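Local coordinates for cytoplasmic Protein STM1381 (Salmonella enterica subsp. enterica serovar Typhimurium, PDB 3SOZ) that is of unknown function but is probably a member of the putative glutamine amidotransferases, a family related to class I glutaminase domains, at residues D150-P155 with L180-L185; L121-I126 with V143-V148. All coordinates share one frame; numbering follows the deposited sequence.

Contact 1 of 2, residues D150-P155 with L180-L185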
loop_
_atom_site.group_PDB
_atom_site.type_symbol
_atom_site.label_atom_id
_atom_site.label_comp_id
_atom_site.label_asym_id
_atom_site.label_seq_id
_atom_site.Cartn_x
_atom_site.Cartn_y
_atom_site.Cartn_z
ATOM N N ASP A 150 -9.565 2.439 -0.174
ATOM C CA ASP A 150 -10.876 3.058 -0.231
ATOM C C ASP A 150 -11.665 3.085 -1.522
ATOM O O ASP A 150 -12.858 3.387 -1.469
ATOM C CB ASP A 150 -10.606 4.553 -0.043
ATOM C CG ASP A 150 -11.128 5.054 1.215
ATOM O OD1 ASP A 150 -11.749 4.256 1.961
ATOM O OD2 ASP A 150 -10.908 6.241 1.471
ATOM N N ARG A 151 -11.044 2.944 -2.684
ATOM C CA ARG A 151 -11.801 3.428 -3.862
ATOM C C ARG A 151 -12.889 2.429 -4.167
ATOM O O ARG A 151 -12.710 1.247 -3.911
ATOM C CB ARG A 151 -10.980 3.695 -5.137
ATOM C CG ARG A 151 -9.644 4.474 -5.016
ATOM C CD ARG A 151 -8.532 3.462 -5.218
ATOM N NE ARG A 151 -8.345 3.109 -6.611
ATOM C CZ ARG A 151 -7.769 1.995 -7.041
ATOM N NH1 ARG A 151 -7.308 1.074 -6.194
ATOM N NH2 ARG A 151 -7.634 1.807 -8.346
ATOM N N VAL A 152 -14.034 2.922 -4.645
ATOM C CA VAL A 152 -15.001 2.087 -5.316
ATOM C C VAL A 152 -15.110 2.714 -6.691
ATOM O O VAL A 152 -15.571 3.858 -6.821
ATOM C CB VAL A 152 -16.351 2.075 -4.578
ATOM C CG1 VAL A 152 -17.271 0.994 -5.142
ATOM C CG2 VAL A 152 -16.133 1.822 -3.115
ATOM N N GLU A 153 -14.616 1.998 -7.708
ATOM C CA GLU A 153 -14.591 2.550 -9.063
ATOM C C GLU A 153 -15.865 2.128 -9.708
ATOM O O GLU A 153 -16.261 0.962 -9.572
ATOM C CB GLU A 153 -13.410 2.060 -9.895
ATOM C CG GLU A 153 -12.089 2.243 -9.238
ATOM C CD GLU A 153 -11.520 3.664 -9.338
ATOM O OE1 GLU A 153 -12.217 4.601 -9.816
ATOM O OE2 GLU A 153 -10.330 3.830 -8.931
ATOM N N LEU A 154 -16.488 3.088 -10.396
ATOM C CA LEU A 154 -17.784 2.933 -11.023
ATOM C C LEU A 154 -17.628 3.390 -12.449
ATOM O O LEU A 154 -18.080 4.497 -12.827
ATOM C CB LEU A 154 -18.818 3.828 -10.338
ATOM C CG LEU A 154 -19.047 3.530 -8.857
ATOM C CD1 LEU A 154 -19.926 4.593 -8.218
ATOM C CD2 LEU A 154 -19.555 2.081 -8.617
ATOM N N PRO A 155 -16.965 2.566 -13.260
ATOM C CA PRO A 155 -16.812 3.049 -14.618
ATOM C C PRO A 155 -18.166 3.251 -15.278
ATOM O O PRO A 155 -18.280 4.075 -16.182
ATOM C CB PRO A 155 -16.022 1.957 -15.317
ATOM C CG PRO A 155 -15.909 0.833 -14.344
ATOM C CD PRO A 155 -16.245 1.312 -12.980
ATOM N N LEU A 180 -18.449 8.606 -11.125
ATOM C CA LEU A 180 -17.645 7.467 -11.556
ATOM C C LEU A 180 -16.835 6.735 -10.468
ATOM O O LEU A 180 -16.126 5.742 -10.762
ATOM C CB LEU A 180 -16.754 7.862 -12.711
ATOM C CG LEU A 180 -17.479 8.446 -13.917
ATOM C CD1 LEU A 180 -16.513 8.621 -15.068
ATOM C CD2 LEU A 180 -18.540 7.480 -14.315
ATOM N N GLY A 181 -16.950 7.191 -9.222
ATOM C CA GLY A 181 -16.397 6.447 -8.114
ATOM C C GLY A 181 -16.518 7.252 -6.833
ATOM O O GLY A 181 -16.953 8.405 -6.861
ATOM N N TYR A 182 -16.157 6.646 -5.702
ATOM C CA TYR A 182 -16.189 7.340 -4.436
ATOM C C TYR A 182 -15.318 6.573 -3.452
ATOM O O TYR A 182 -14.935 5.423 -3.688
ATOM C CB TYR A 182 -17.648 7.437 -3.877
ATOM C CG TYR A 182 -18.293 6.074 -3.629
ATOM C CD1 TYR A 182 -18.894 5.388 -4.656
ATOM C CD2 TYR A 182 -18.247 5.467 -2.397
ATOM C CE1 TYR A 182 -19.450 4.162 -4.480
ATOM C CE2 TYR A 182 -18.800 4.203 -2.218
ATOM C CZ TYR A 182 -19.390 3.568 -3.297
ATOM O OH TYR A 182 -19.953 2.314 -3.187
ATOM N N ASN A 183 -15.039 7.230 -2.333
ATOM C CA ASN A 183 -14.420 6.598 -1.198
ATOM C C ASN A 183 -15.482 5.906 -0.345
ATOM O O ASN A 183 -16.498 6.486 0.001
ATOM C CB ASN A 183 -13.684 7.651 -0.382
ATOM C CG ASN A 183 -12.438 8.180 -1.073
ATOM O OD1 ASN A 183 -12.422 9.291 -1.620
ATOM N ND2 ASN A 183 -11.370 7.388 -1.026
ATOM N N LYS A 184 -15.230 4.657 0.008
ATOM C CA LYS A 184 -16.178 3.872 0.738
ATOM C C LYS A 184 -15.922 4.197 2.174
ATOM O O LYS A 184 -14.791 4.034 2.635
ATOM C CB LYS A 184 -15.930 2.395 0.511
ATOM C CG LYS A 184 -16.851 1.498 1.293
ATOM C CD LYS A 184 -16.644 0.040 0.936
ATOM C CE LYS A 184 -17.560 -0.854 1.799
ATOM N NZ LYS A 184 -17.633 -2.228 1.222
ATOM N N LEU A 185 -16.994 4.650 2.846
ATOM C CA LEU A 185 -17.030 5.019 4.247
ATOM C C LEU A 185 -18.217 4.384 4.984
ATOM O O LEU A 185 -19.117 3.760 4.403
ATOM C CB LEU A 185 -17.122 6.535 4.384
ATOM C CG LEU A 185 -15.999 7.265 3.653
ATOM C CD1 LEU A 185 -16.385 8.653 3.329
ATOM C CD2 LEU A 185 -14.785 7.252 4.492
HETATM O O HOH W 1 -13.561 5.143 -11.906
#
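Val152 and Tyr182 form the hydrogen-bonded pair at the middle of a short antiparallel beta pairing, in which strand 151-154 is laid along strand 175-187 of the large mixed sheet. It illustrates how backbone bonds set a register that the side chains then exploit. The local strand directions differ by 169°. Val152 N reaches Tyr182 O at 2.8 Å, and Tyr182 N returns the bond to Val152 O at 3.1 Å. Beyond this pair, Leu154 N meets Leu180 O at 2.7 Å, while Lys184 N extends the pattern to Asp150 O at 3.1 Å.

Apolar contacts gather around the Tyr182 ring. With chi1 at 61°, its CG sits between the backbone N and the carbonyl carbon, which lays the ring alongside Val152. Val152 CB covers one face in a CH-pi contact, 3.9 Å from the Tyr182 ring centroid. Leu154 CD1 comes instead to the ring edge, near its plane, at 3.8 Å from Tyr182 CD1. The phenol OH is held elsewhere, by Asp200 and Asn198.

Arg151, Glu153 and Asn183 point to the other face, Arg151 and Asn183 as a non-hydrogen-bonded pair. Beside Asn183 lies the loop residue Asp150, whose OD2 receives a weak bond from Asn183 ND2 (2.8 Å), the carboxylate and amide planes being 58° apart. That oxygen also accepts from the backbone N of Thr124 and of Gly125, and Asn183 OD1 is bonded to Gly119 N. Arg151 NE forms a salt bridge with Glu153 OE2, and its NH2 reaches Asn82 of the second subunit. Glu153 OE1 also accepts from Trp224 NE1, and a water appears to link it to Leu180 O, which lies 2.9 Å from the water oxygen.

Contact 2 of 2, residues L121-I126 with V143-V148; sequences LSFTGI and VDMLDV
Phe123 meets Met145, a selenomethionine, through both its backbone and the root of its side chain, where the loop 121-126 lies against the segment 143-148, which leaves strand 143-144 for an irregular course. It is a case of loop docking, in which one polar bond accompanies apolar contact. Phe123 CA lies 3.6 Å from Met145 SE, and Phe123 CB touches Met145 CG at 3.9 Å. The extended chi2 of Met145 (158°) carries selenium to the edge of the phenyl ring, near the ring plane. Farther out, Phe123 CE1 only grazes Val143 CG2, 4.5 Å away. Strand 211-216 backs this cluster through Cys215.

Thr124 follows, and its side chain slides past that of Met145 in the opposite direction. Its OG1 donates to Leu146 O at 2.6 Å, in the carbonyl plane and on a lone pair. The methyl carbon CG2, anti to the backbone N, lies against the carbonyl oxygens of Leu146 and Val148.

The hydroxyl thus supplies the one directional bond between the two segments and probably helps set their alignment, together with Asp150, which accepts from Thr124 N and Gly125 N.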
loop_
_atom_site.group_PDB
_atom_site.type_symbol
_atom_site.label_atom_id
_atom_site.label_comp_id
_atom_site.label_asym_id
_atom_site.label_seq_id
_atom_site.Cartn_x
_atom_site.Cartn_y
_atom_site.Cartn_z
ATOM N N LEU A 121 -6.580 11.004 -2.988
ATOM C CA LEU A 121 -5.809 11.322 -1.809
ATOM C C LEU A 121 -6.669 11.832 -0.626
ATOM O O LEU A 121 -6.226 12.676 0.159
ATOM C CB LEU A 121 -4.736 12.335 -2.184
ATOM C CG LEU A 121 -3.639 11.794 -3.069
ATOM C CD1 LEU A 121 -2.837 12.925 -3.645
ATOM C CD2 LEU A 121 -2.752 10.757 -2.293
ATOM N N SER A 122 -7.892 11.332 -0.530
ATOM C CA SER A 122 -8.795 11.683 0.543
ATOM C C SER A 122 -9.091 10.419 1.291
ATOM O O SER A 122 -8.943 9.275 0.764
ATOM C CB SER A 122 -10.129 12.241 0.024
ATOM O OG SER A 122 -10.028 13.522 -0.599
ATOM N N PHE A 123 -9.559 10.627 2.513
ATOM C CA PHE A 123 -9.908 9.524 3.413
ATOM C C PHE A 123 -8.759 8.500 3.514
ATOM O O PHE A 123 -7.671 8.865 3.976
ATOM C CB PHE A 123 -11.302 8.947 3.083
ATOM C CG PHE A 123 -12.341 10.019 2.871
ATOM C CD1 PHE A 123 -12.887 10.714 3.961
ATOM C CD2 PHE A 123 -12.744 10.374 1.584
ATOM C CE1 PHE A 123 -13.821 11.743 3.764
ATOM C CE2 PHE A 123 -13.685 11.383 1.373
ATOM C CZ PHE A 123 -14.228 12.074 2.479
ATOM N N THR A 124 -8.988 7.250 3.118
ATOM C CA THR A 124 -7.901 6.301 3.040
ATOM C C THR A 124 -7.179 6.447 1.696
ATOM O O THR A 124 -5.960 6.418 1.658
ATOM C CB THR A 124 -8.350 4.847 3.404
ATOM O OG1 THR A 124 -8.818 4.822 4.772
ATOM C CG2 THR A 124 -7.198 3.823 3.266
ATOM N N GLY A 125 -7.909 6.660 0.612
ATOM C CA GLY A 125 -7.316 6.959 -0.694
ATOM C C GLY A 125 -6.690 5.800 -1.430
ATOM O O GLY A 125 -6.604 4.698 -0.924
ATOM N N ILE A 126 -6.244 6.066 -2.644
ATOM C CA ILE A 126 -5.657 5.025 -3.508
ATOM C C ILE A 126 -4.395 4.423 -2.939
ATOM O O ILE A 126 -3.585 5.117 -2.363
ATOM C CB ILE A 126 -5.363 5.543 -4.904
ATOM C CG1 ILE A 126 -4.758 4.399 -5.756
ATOM C CG2 ILE A 126 -4.513 6.783 -4.845
ATOM C CD1 ILE A 126 -4.979 4.544 -7.289
ATOM N N VAL A 143 -17.272 10.141 9.657
ATOM C CA VAL A 143 -17.126 8.761 9.087
ATOM C C VAL A 143 -15.948 7.938 9.656
ATOM O O VAL A 143 -14.905 8.500 10.078
ATOM C CB VAL A 143 -17.047 8.790 7.586
ATOM C CG1 VAL A 143 -18.397 9.201 7.003
ATOM C CG2 VAL A 143 -15.970 9.771 7.140
ATOM N N ASP A 144 -16.147 6.621 9.727
ATOM C CA ASP A 144 -15.033 5.704 9.920
ATOM C C ASP A 144 -14.468 5.314 8.569
ATOM O O ASP A 144 -15.215 5.163 7.607
ATOM C CB ASP A 144 -15.433 4.441 10.698
ATOM C CG ASP A 144 -15.496 4.667 12.224
ATOM O OD1 ASP A 144 -14.641 5.414 12.792
ATOM O OD2 ASP A 144 -16.423 4.099 12.856
HETATM N N MSE A 145 -13.145 5.160 8.516
HETATM C CA MSE A 145 -12.404 4.823 7.298
HETATM C C MSE A 145 -11.901 3.398 7.298
HETATM O O MSE A 145 -11.714 2.789 8.344
HETATM C CB MSE A 145 -11.231 5.790 7.120
HETATM C CG MSE A 145 -11.633 7.094 6.467
HETATM SE SE MSE A 145 -10.371 8.498 6.863
HETATM C CE MSE A 145 -10.732 8.879 8.728
ATOM N N LEU A 146 -11.681 2.874 6.103
ATOM C CA LEU A 146 -11.164 1.525 5.921
ATOM C C LEU A 146 -9.637 1.465 6.113
ATOM O O LEU A 146 -8.920 2.448 5.905
ATOM C CB LEU A 146 -11.525 1.052 4.516
ATOM C CG LEU A 146 -12.783 0.192 4.305
ATOM C CD1 LEU A 146 -13.840 0.293 5.421
ATOM C CD2 LEU A 146 -13.405 0.450 2.948
ATOM N N ASP A 147 -9.156 0.310 6.537
ATOM C CA ASP A 147 -7.748 -0.000 6.554
ATOM C C ASP A 147 -7.174 -0.157 5.132
ATOM O O ASP A 147 -6.014 0.144 4.894
ATOM C CB ASP A 147 -7.536 -1.324 7.283
ATOM C CG ASP A 147 -7.607 -1.210 8.802
ATOM O OD1 ASP A 147 -7.663 -0.076 9.346
ATOM O OD2 ASP A 147 -7.561 -2.294 9.462
ATOM N N VAL A 148 -7.957 -0.661 4.199
ATOM C CA VAL A 148 -7.459 -0.962 2.872
ATOM C C VAL A 148 -7.811 0.196 1.923
ATOM O O VAL A 148 -8.522 1.134 2.305
ATOM C CB VAL A 148 -8.080 -2.258 2.308
ATOM C CG1 VAL A 148 -7.894 -3.413 3.251
ATOM C CG2 VAL A 148 -9.584 -2.062 1.943
#

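In the fold
Contact 1 is the more deeply buried by residue, although its centre lies about 14 Å from the chain centre against about 12 Å for contact 2, where the exposed Asp147 reaches the third subunit. Both reach the same sheet, contact 1 through two paired strands, contact 2 only through strand 143-144, which also runs antiparallel to strand 175-187. Between the paired strands, repeated backbone bonds fix the register; in contact 2 one threonine hydroxyl bond accompanies apolar side-chain contact. The contacts also touch directly, since Phe123 packs against Asp150 and Asn183, so the loop 121-126 lies against contact 1 as well. The second subunit meets both, at Arg151 and at Val148 among others.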